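Local coordinates for protein EchA16_2 (Mycobacterium avium subsp. paratuberculosis, PDB 3QYR) that probably catalyses the reversible hydration of 2-enoyl-CoA thioesters to 3-hydroxyacyl-CoA, as a six-chain enoyl-CoA hydratase of the crotonase family, at residues Leu21-Pro26 with Asn30-Ala35; Gly42-Ala47 with Asp54-Thr59; Val173-Pro178 with Leu183-Ala188. All blocks are in the same frame, centred on the assembly; numbering follows the deposited sequence.

Contact 1: residues Leu21-Pro26 with Asn30-Ala35; sequences LTLNRP and NALSAA
Arg-25 and Asn-30 grip each other through two hydrogen bonds, one from a backbone N to a side-chain oxygen, the other between backbone atoms. The amide N of Arg-25 donates to OD1 of Asn-30 over 2.9 Å, a bent bond (131° at the hydrogen) with the donor tilted a little from the carbonyl plane. In return the N of Asn-30 reaches the O of Arg-25 at 2.9 Å, much straighter at 165°. With CG of Asn-30 anti to its own carbonyl carbon, the amide turns back toward the chain leaving the strand. Its ND2 donates to the carbonyls of Ala-61 and Phe-65, so both ends of the buried amide are used and its rotation is fixed.

A third hydrogen bond comes from the far end of the arginine: bent at chi3 (77°), the chain of Arg-25 lets NH1 donate to the O of Ala-31 at 3.0 Å, from above that carbonyl's plane. CB of Ser-33 packs obliquely against the same NH1, which also forms a salt bridge with Asp-70.

The apolar part is small: CD2 of Leu-23 meets CD2 of Leu-32 at 3.8 Å.

Together these bonds shape the turn from strand 18-23 into helix 34-49, the first connection of a beta-alpha-beta unit. Ser-33 is the N-cap of that helix, its OG bonded to the N of Leu-36, and Leu-23 also packs on Leu-36 and Phe-40.

Contact 2: residues Gly42-Ala47 with Asp54-Thr59; sequences GALADA and DVVIIT
Val-56 stands up from the strand between Leu-44 and Ala-47, giving one methyl to each. Its chi1 of 170° places CG1 opposite the backbone N and CG2 opposite the carbonyl carbon, and this spreads the fork across the helix face. CG2 meets the CB of Ala-47 at 3.7 Å, and the short alanine side chain lets the strand's valine come close to the helix there.

CG1 faces the other way along the helix, where CD2 of Leu-44 lies 4.1 Å from it, the two side chains meeting at a slant. Leu-44 leaves the helix beside the strand rather than straight at it, and it is CD2 that bends down to the sheet. The same methyl also approaches CG2 of Ile-58, 4.3 Å away, so it sits over Val-56 and Ile-58, two positions apart on the same face of the strand.

Helix 42-47 runs nearly antiparallel to strand 55-59, at 163° with axes 10.1 Å apart. This is the return leg of the beta-alpha-beta crossover. Leu-21 from strand 18-23 and Trp-87 also pack on Leu-44, and Val-94 on Val-56 and Ile-58.

All four touching residues are buried and meet solely through methyl groups, so the two segments are held by close packing and exclusion of water.

Contact 3: residues Val173-Pro178 with Leu183-Ala188; sequences VTEVVP and LGAAQA
Ala-185 is the one residue of helix 183-188 that meets segment 173-178, and it does so with a single methyl that has two partners. Leu-183, two residues earlier, has its CB directed away from the segment, and neither it nor Gly-184 makes contact there.

The CB of Ala-185 points at the segment. CG1 of Val-177 approaches it to 4.2 Å, an ordinary van der Waals contact between apolar groups. OE1 of Glu-175 also lies 4.2 Å from that CB. Glu-175 gets there because CG is anti to the backbone N (chi1 -169°) and the chain beyond it is fully extended, carrying the carboxylate toward Ala-185. Glu-175 and Val-177 are two residues apart, both with CB directed at the helix, whereas the intervening Val-176 packs on Ala-164 and Leu-168 of helix 164-170. Strand 176-177, at the margin of the six-stranded sheet within the chain, pairs with strand 115-119 (Val-177 with Ala-118), and helix 182-195 follows it.

The next residues face elsewhere. Ala-186 is buried and, with Gln-187, packs on strand 55-60; the N of Gln-187 bonds the O of Leu-183 at 2.9 Å. The O of Ala-188 accepts a hydrogen bond from OG of Ser-192 further along the helix.

The chemistry here is mixed and slight. A methyl group offers the carboxylate no hydrogen bond; its charge is instead met by Arg-154 of the second subunit, which forms a salt bridge with OE1 of Glu-175 and also bonds OG1 of Thr-174. The alanine therefore supplies a small apolar flank to a glutamate engaged between subunits, and the electrostatic hold on that carboxylate probably comes largely from across the interface.

Overall arrangement
All three contacts reach the same mixed sheet. Contacts 1 and 2 share helix 34-49 and serve the two ends of one beta-alpha-beta unit: their strands are neighbours, joined by probable hydrogen bonds such as Leu-21 N to Ile-57 O (2.8 Å). Contact 1, partly buried at a turn, relies on polar and charged groups; contact 2, fully buried, is purely apolar. Contact 3 lies farther off, its centre about 21 Å from that of contact 1, at the strand that is outermost within the chain. It is partly buried and the smallest, and alone of the three it reaches another subunit. Helix 182-195 links it to contact 2, with Ile-57 CD1 3.8 Å from Ala-186 CB.

Contact 1: residues Leu21-Pro26 with Asn30-Ala35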
loop_
_atom_site.group_PDB
_atom_site.type_symbol
_atom_site.label_atom_id
_atom_site.label_comp_id
_atom_site.label_asym_id
_atom_site.label_seq_id
_atom_site.Cartn_x
_atom_site.Cartn_y
_atom_site.Cartn_z
ATOM N N LEU A 21 7.562 -4.321 -34.516
ATOM C CA LEU A 21 8.917 -3.824 -34.287
ATOM C C LEU A 21 9.884 -5.011 -34.085
ATOM O O LEU A 21 9.812 -5.726 -33.090
ATOM C CB LEU A 21 8.964 -2.895 -33.058
ATOM C CG LEU A 21 8.101 -1.615 -33.008
ATOM C CD1 LEU A 21 8.148 -0.947 -31.595
ATOM C CD2 LEU A 21 8.466 -0.588 -34.099
ATOM N N THR A 22 10.810 -5.192 -35.017
ATOM C CA THR A 22 11.715 -6.342 -34.984
ATOM C C THR A 22 13.113 -5.897 -34.648
ATOM O O THR A 22 13.735 -5.209 -35.461
ATOM C CB THR A 22 11.733 -7.087 -36.328
ATOM O OG1 THR A 22 10.396 -7.435 -36.696
ATOM C CG2 THR A 22 12.534 -8.357 -36.208
ATOM N N LEU A 23 13.595 -6.284 -33.456
ATOM C CA LEU A 23 15.003 -6.046 -33.055
ATOM C C LEU A 23 15.852 -6.785 -34.087
ATOM O O LEU A 23 15.646 -7.977 -34.308
ATOM C CB LEU A 23 15.298 -6.563 -31.624
ATOM C CG LEU A 23 14.509 -6.044 -30.385
ATOM C CD1 LEU A 23 14.726 -6.929 -29.179
ATOM C CD2 LEU A 23 14.837 -4.597 -29.998
ATOM N N ASN A 24 16.768 -6.097 -34.749
ATOM C CA ASN A 24 17.392 -6.646 -35.958
ATOM C C ASN A 24 18.919 -6.498 -35.998
ATOM O O ASN A 24 19.484 -5.823 -36.864
ATOM C CB ASN A 24 16.766 -6.010 -37.187
ATOM C CG ASN A 24 17.095 -6.752 -38.465
ATOM O OD1 ASN A 24 16.972 -7.975 -38.534
ATOM N ND2 ASN A 24 17.507 -6.014 -39.493
ATOM N N ARG A 25 19.559 -7.136 -35.023
ATOM C CA ARG A 25 20.986 -7.437 -35.062
ATOM C C ARG A 25 21.200 -8.945 -34.871
ATOM O O ARG A 25 21.805 -9.374 -33.890
ATOM C CB ARG A 25 21.673 -6.689 -33.950
ATOM C CG ARG A 25 21.659 -5.226 -34.128
ATOM C CD ARG A 25 22.345 -4.564 -32.957
ATOM N NE ARG A 25 23.797 -4.659 -33.025
ATOM C CZ ARG A 25 24.593 -4.591 -31.957
ATOM N NH1 ARG A 25 24.073 -4.471 -30.731
ATOM N NH2 ARG A 25 25.919 -4.658 -32.101
ATOM N N PRO A 26 20.665 -9.767 -35.783
ATOM C CA PRO A 26 20.688 -11.220 -35.568
ATOM C C PRO A 26 22.055 -11.792 -35.258
ATOM O O PRO A 26 22.189 -12.638 -34.375
ATOM C CB PRO A 26 20.163 -11.787 -36.889
ATOM C CG PRO A 26 20.173 -10.668 -37.852
ATOM C CD PRO A 26 20.003 -9.420 -37.051
ATOM N N ASN A 30 20.714 -9.719 -31.271
ATOM C CA ASN A 30 19.827 -8.605 -30.971
ATOM C C ASN A 30 20.148 -7.916 -29.633
ATOM O O ASN A 30 19.248 -7.402 -28.949
ATOM C CB ASN A 30 18.370 -9.052 -31.053
ATOM C CG ASN A 30 18.058 -9.764 -32.373
ATOM O OD1 ASN A 30 18.580 -9.390 -33.469
ATOM N ND2 ASN A 30 17.262 -10.834 -32.278
ATOM N N ALA A 31 21.440 -7.919 -29.279
ATOM C CA ALA A 31 21.937 -7.173 -28.133
ATOM C C ALA A 31 21.538 -5.714 -28.298
ATOM O O ALA A 31 21.508 -5.169 -29.404
ATOM C CB ALA A 31 23.478 -7.323 -27.989
ATOM N N LEU A 32 21.195 -5.114 -27.174
ATOM C CA LEU A 32 20.676 -3.762 -27.145
ATOM C C LEU A 32 21.856 -2.797 -26.912
ATOM O O LEU A 32 22.250 -2.552 -25.781
ATOM C CB LEU A 32 19.644 -3.634 -26.023
ATOM C CG LEU A 32 18.395 -4.500 -26.110
ATOM C CD1 LEU A 32 17.643 -4.448 -24.785
ATOM C CD2 LEU A 32 17.483 -4.098 -27.268
ATOM N N SER A 33 22.432 -2.314 -28.006
ATOM C CA SER A 33 23.375 -1.201 -28.023
ATOM C C SER A 33 22.630 0.057 -27.714
ATOM O O SER A 33 21.420 0.080 -27.874
ATOM C CB SER A 33 23.928 -1.032 -29.437
ATOM O OG SER A 33 22.848 -0.903 -30.355
ATOM N N ALA A 34 23.339 1.118 -27.328
ATOM C CA ALA A 34 22.730 2.459 -27.139
ATOM C C ALA A 34 21.907 2.865 -28.364
ATOM O O ALA A 34 20.774 3.319 -28.221
ATOM C CB ALA A 34 23.795 3.514 -26.833
ATOM N N ALA A 35 22.462 2.683 -29.562
ATOM C CA ALA A 35 21.727 3.018 -30.781
ATOM C C ALA A 35 20.388 2.225 -30.876
ATOM O O ALA A 35 19.349 2.769 -31.278
ATOM C CB ALA A 35 22.587 2.763 -32.014
#

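Contact 2: residues Gly42-Ala47 with Asp54-Thr59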
loop_
_atom_site.group_PDB
_atom_site.type_symbol
_atom_site.label_atom_id
_atom_site.label_comp_id
_atom_site.label_asym_id
_atom_site.label_seq_id
_atom_site.Cartn_x
_atom_site.Cartn_y
_atom_site.Cartn_z
ATOM N N GLY A 42 12.290 4.843 -28.768
ATOM C CA GLY A 42 11.735 5.918 -29.598
ATOM C C GLY A 42 10.537 5.408 -30.390
ATOM O O GLY A 42 9.496 6.067 -30.441
ATOM N N ALA A 43 10.676 4.212 -30.972
ATOM C CA ALA A 43 9.592 3.592 -31.746
ATOM C C ALA A 43 8.350 3.272 -30.904
ATOM O O ALA A 43 7.231 3.372 -31.392
ATOM C CB ALA A 43 10.087 2.344 -32.456
ATOM N N LEU A 44 8.526 2.871 -29.657
ATOM C CA LEU A 44 7.353 2.637 -28.813
ATOM C C LEU A 44 6.638 3.991 -28.576
ATOM O O LEU A 44 5.414 4.100 -28.652
ATOM C CB LEU A 44 7.728 1.944 -27.502
ATOM C CG LEU A 44 8.091 0.437 -27.527
ATOM C CD1 LEU A 44 8.503 0.014 -26.113
ATOM C CD2 LEU A 44 6.973 -0.469 -28.008
ATOM N N ALA A 45 7.424 5.030 -28.353
ATOM C CA ALA A 45 6.861 6.324 -28.080
ATOM C C ALA A 45 6.015 6.750 -29.251
ATOM O O ALA A 45 4.848 7.065 -29.053
ATOM C CB ALA A 45 7.947 7.360 -27.774
ATOM N N ASP A 46 6.592 6.744 -30.452
ATOM C CA ASP A 46 5.885 7.141 -31.669
ATOM C C ASP A 46 4.562 6.379 -31.873
ATOM O O ASP A 46 3.555 6.981 -32.224
ATOM C CB ASP A 46 6.799 6.947 -32.908
ATOM C CG ASP A 46 8.042 7.849 -32.872
ATOM O OD1 ASP A 46 8.036 8.810 -32.074
ATOM O OD2 ASP A 46 9.028 7.609 -33.624
ATOM N N ALA A 47 4.583 5.064 -31.648
ATOM C CA ALA A 47 3.413 4.226 -31.854
ATOM C C ALA A 47 2.209 4.705 -31.036
ATOM O O ALA A 47 1.057 4.684 -31.502
ATOM C CB ALA A 47 3.728 2.799 -31.544
ATOM N N ASP A 54 -3.119 0.643 -33.723
ATOM C CA ASP A 54 -3.943 0.257 -32.574
ATOM C C ASP A 54 -3.226 -0.722 -31.671
ATOM O O ASP A 54 -3.543 -0.813 -30.483
ATOM C CB ASP A 54 -5.244 -0.433 -33.022
ATOM C CG ASP A 54 -6.279 0.519 -33.608
ATOM O OD1 ASP A 54 -6.264 1.727 -33.280
ATOM O OD2 ASP A 54 -7.121 0.037 -34.411
ATOM N N VAL A 55 -2.326 -1.516 -32.247
ATOM C CA VAL A 55 -1.651 -2.598 -31.527
ATOM C C VAL A 55 -0.199 -2.685 -31.983
ATOM O O VAL A 55 0.089 -2.439 -33.164
ATOM C CB VAL A 55 -2.353 -3.929 -31.769
ATOM C CG1 VAL A 55 -1.422 -5.140 -31.385
ATOM C CG2 VAL A 55 -3.659 -3.965 -30.976
ATOM N N VAL A 56 0.702 -2.969 -31.036
ATOM C CA VAL A 56 2.130 -3.112 -31.319
ATOM C C VAL A 56 2.563 -4.551 -31.023
ATOM O O VAL A 56 2.109 -5.145 -30.046
ATOM C CB VAL A 56 2.991 -2.139 -30.469
ATOM C CG1 VAL A 56 4.481 -2.483 -30.604
ATOM C CG2 VAL A 56 2.729 -0.689 -30.869
ATOM N N ILE A 57 3.412 -5.115 -31.881
ATOM C CA ILE A 57 3.980 -6.436 -31.653
ATOM C C ILE A 57 5.485 -6.250 -31.619
ATOM O O ILE A 57 6.014 -5.650 -32.533
ATOM C CB ILE A 57 3.663 -7.437 -32.810
ATOM C CG1 ILE A 57 2.182 -7.821 -32.830
ATOM C CG2 ILE A 57 4.544 -8.697 -32.705
ATOM C CD1 ILE A 57 1.769 -8.701 -34.031
ATOM N N ILE A 58 6.179 -6.766 -30.601
ATOM C CA ILE A 58 7.631 -6.725 -30.613
ATOM C C ILE A 58 8.150 -8.137 -30.724
ATOM O O ILE A 58 7.534 -9.063 -30.215
ATOM C CB ILE A 58 8.258 -5.960 -29.407
ATOM C CG1 ILE A 58 8.224 -6.758 -28.099
ATOM C CG2 ILE A 58 7.615 -4.553 -29.259
ATOM C CD1 ILE A 58 8.944 -5.990 -26.914
ATOM N N THR A 59 9.246 -8.300 -31.463
ATOM C CA THR A 59 9.840 -9.609 -31.708
ATOM C C THR A 59 11.281 -9.379 -32.095
ATOM O O THR A 59 11.716 -8.215 -32.196
ATOM C CB THR A 59 9.103 -10.392 -32.841
ATOM O OG1 THR A 59 9.524 -11.768 -32.834
ATOM C CG2 THR A 59 9.368 -9.781 -34.199
#

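Contact 3: residues Val173-Pro178 with Leu183-Ala188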
loop_
_atom_site.group_PDB
_atom_site.type_symbol
_atom_site.label_atom_id
_atom_site.label_comp_id
_atom_site.label_asym_id
_atom_site.label_seq_id
_atom_site.Cartn_x
_atom_site.Cartn_y
_atom_site.Cartn_z
ATOM N N VAL A 173 4.091 -16.848 -20.242
ATOM C CA VAL A 173 3.541 -16.623 -21.571
ATOM C C VAL A 173 2.150 -17.205 -21.663
ATOM O O VAL A 173 1.800 -18.082 -20.895
ATOM C CB VAL A 173 4.453 -17.215 -22.730
ATOM C CG1 VAL A 173 5.827 -16.585 -22.708
ATOM C CG2 VAL A 173 4.528 -18.770 -22.673
ATOM N N THR A 174 1.368 -16.747 -22.634
ATOM C CA THR A 174 -0.021 -17.176 -22.752
ATOM C C THR A 174 -0.170 -18.359 -23.658
ATOM O O THR A 174 -1.205 -19.019 -23.645
ATOM C CB THR A 174 -0.900 -16.067 -23.311
ATOM O OG1 THR A 174 -0.417 -15.697 -24.610
ATOM C CG2 THR A 174 -0.873 -14.833 -22.394
ATOM N N GLU A 175 0.851 -18.620 -24.473
ATOM C CA GLU A 175 0.746 -19.608 -25.530
ATOM C C GLU A 175 2.129 -19.966 -26.066
ATOM O O GLU A 175 2.961 -19.088 -26.271
ATOM C CB GLU A 175 -0.100 -19.024 -26.671
ATOM C CG GLU A 175 -0.529 -20.032 -27.754
ATOM C CD GLU A 175 -1.392 -19.414 -28.885
ATOM O OE1 GLU A 175 -1.456 -18.173 -28.982
ATOM O OE2 GLU A 175 -2.017 -20.190 -29.660
ATOM N N VAL A 176 2.362 -21.252 -26.311
ATOM C CA VAL A 176 3.564 -21.718 -27.013
ATOM C C VAL A 176 3.135 -22.360 -28.340
ATOM O O VAL A 176 2.218 -23.172 -28.355
ATOM C CB VAL A 176 4.364 -22.694 -26.147
ATOM C CG1 VAL A 176 5.530 -23.322 -26.925
ATOM C CG2 VAL A 176 4.886 -21.957 -24.908
ATOM N N VAL A 177 3.756 -21.943 -29.450
ATOM C CA VAL A 177 3.427 -22.498 -30.779
ATOM C C VAL A 177 4.682 -22.959 -31.522
ATOM O O VAL A 177 5.805 -22.664 -31.105
ATOM C CB VAL A 177 2.696 -21.479 -31.677
ATOM C CG1 VAL A 177 1.286 -21.212 -31.146
ATOM C CG2 VAL A 177 3.530 -20.212 -31.821
ATOM N N PRO A 178 4.507 -23.698 -32.610
ATOM C CA PRO A 178 5.687 -24.088 -33.345
ATOM C C PRO A 178 6.318 -22.870 -33.987
ATOM O O PRO A 178 5.622 -21.946 -34.393
ATOM C CB PRO A 178 5.133 -25.045 -34.405
ATOM C CG PRO A 178 3.920 -25.679 -33.739
ATOM C CD PRO A 178 3.317 -24.471 -33.019
ATOM N N LEU A 183 4.616 -15.589 -35.590
ATOM C CA LEU A 183 4.032 -14.307 -35.943
ATOM C C LEU A 183 2.553 -14.435 -36.299
ATOM O O LEU A 183 1.754 -13.570 -35.940
ATOM C CB LEU A 183 4.836 -13.617 -37.041
ATOM C CG LEU A 183 6.086 -12.937 -36.443
ATOM C CD1 LEU A 183 6.900 -12.307 -37.522
ATOM C CD2 LEU A 183 5.717 -11.888 -35.440
ATOM N N GLY A 184 2.185 -15.529 -36.964
ATOM C CA GLY A 184 0.787 -15.850 -37.211
ATOM C C GLY A 184 -0.060 -15.789 -35.946
ATOM O O GLY A 184 -1.186 -15.302 -35.957
ATOM N N ALA A 185 0.492 -16.268 -34.841
ATOM C CA ALA A 185 -0.268 -16.363 -33.605
ATOM C C ALA A 185 -0.370 -14.969 -32.934
ATOM O O ALA A 185 -1.422 -14.616 -32.376
ATOM C CB ALA A 185 0.326 -17.426 -32.695
ATOM N N ALA A 186 0.684 -14.171 -33.044
ATOM C CA ALA A 186 0.671 -12.814 -32.527
ATOM C C ALA A 186 -0.292 -11.895 -33.312
ATOM O O ALA A 186 -1.030 -11.104 -32.723
ATOM C CB ALA A 186 2.102 -12.234 -32.560
ATOM N N GLN A 187 -0.265 -12.006 -34.644
ATOM C CA GLN A 187 -1.188 -11.257 -35.513
ATOM C C GLN A 187 -2.664 -11.663 -35.338
ATOM O O GLN A 187 -3.571 -10.854 -35.592
ATOM C CB GLN A 187 -0.762 -11.405 -36.974
ATOM C CG GLN A 187 0.674 -10.810 -37.291
ATOM C CD GLN A 187 1.227 -11.155 -38.705
ATOM O OE1 GLN A 187 0.575 -11.816 -39.499
ATOM N NE2 GLN A 187 2.418 -10.686 -39.003
ATOM N N ALA A 188 -2.914 -12.890 -34.871
ATOM C CA ALA A 188 -4.296 -13.354 -34.671
ATOM C C ALA A 188 -4.906 -12.700 -33.419
ATOM O O ALA A 188 -6.058 -12.244 -33.428
ATOM C CB ALA A 188 -4.353 -14.872 -34.572
#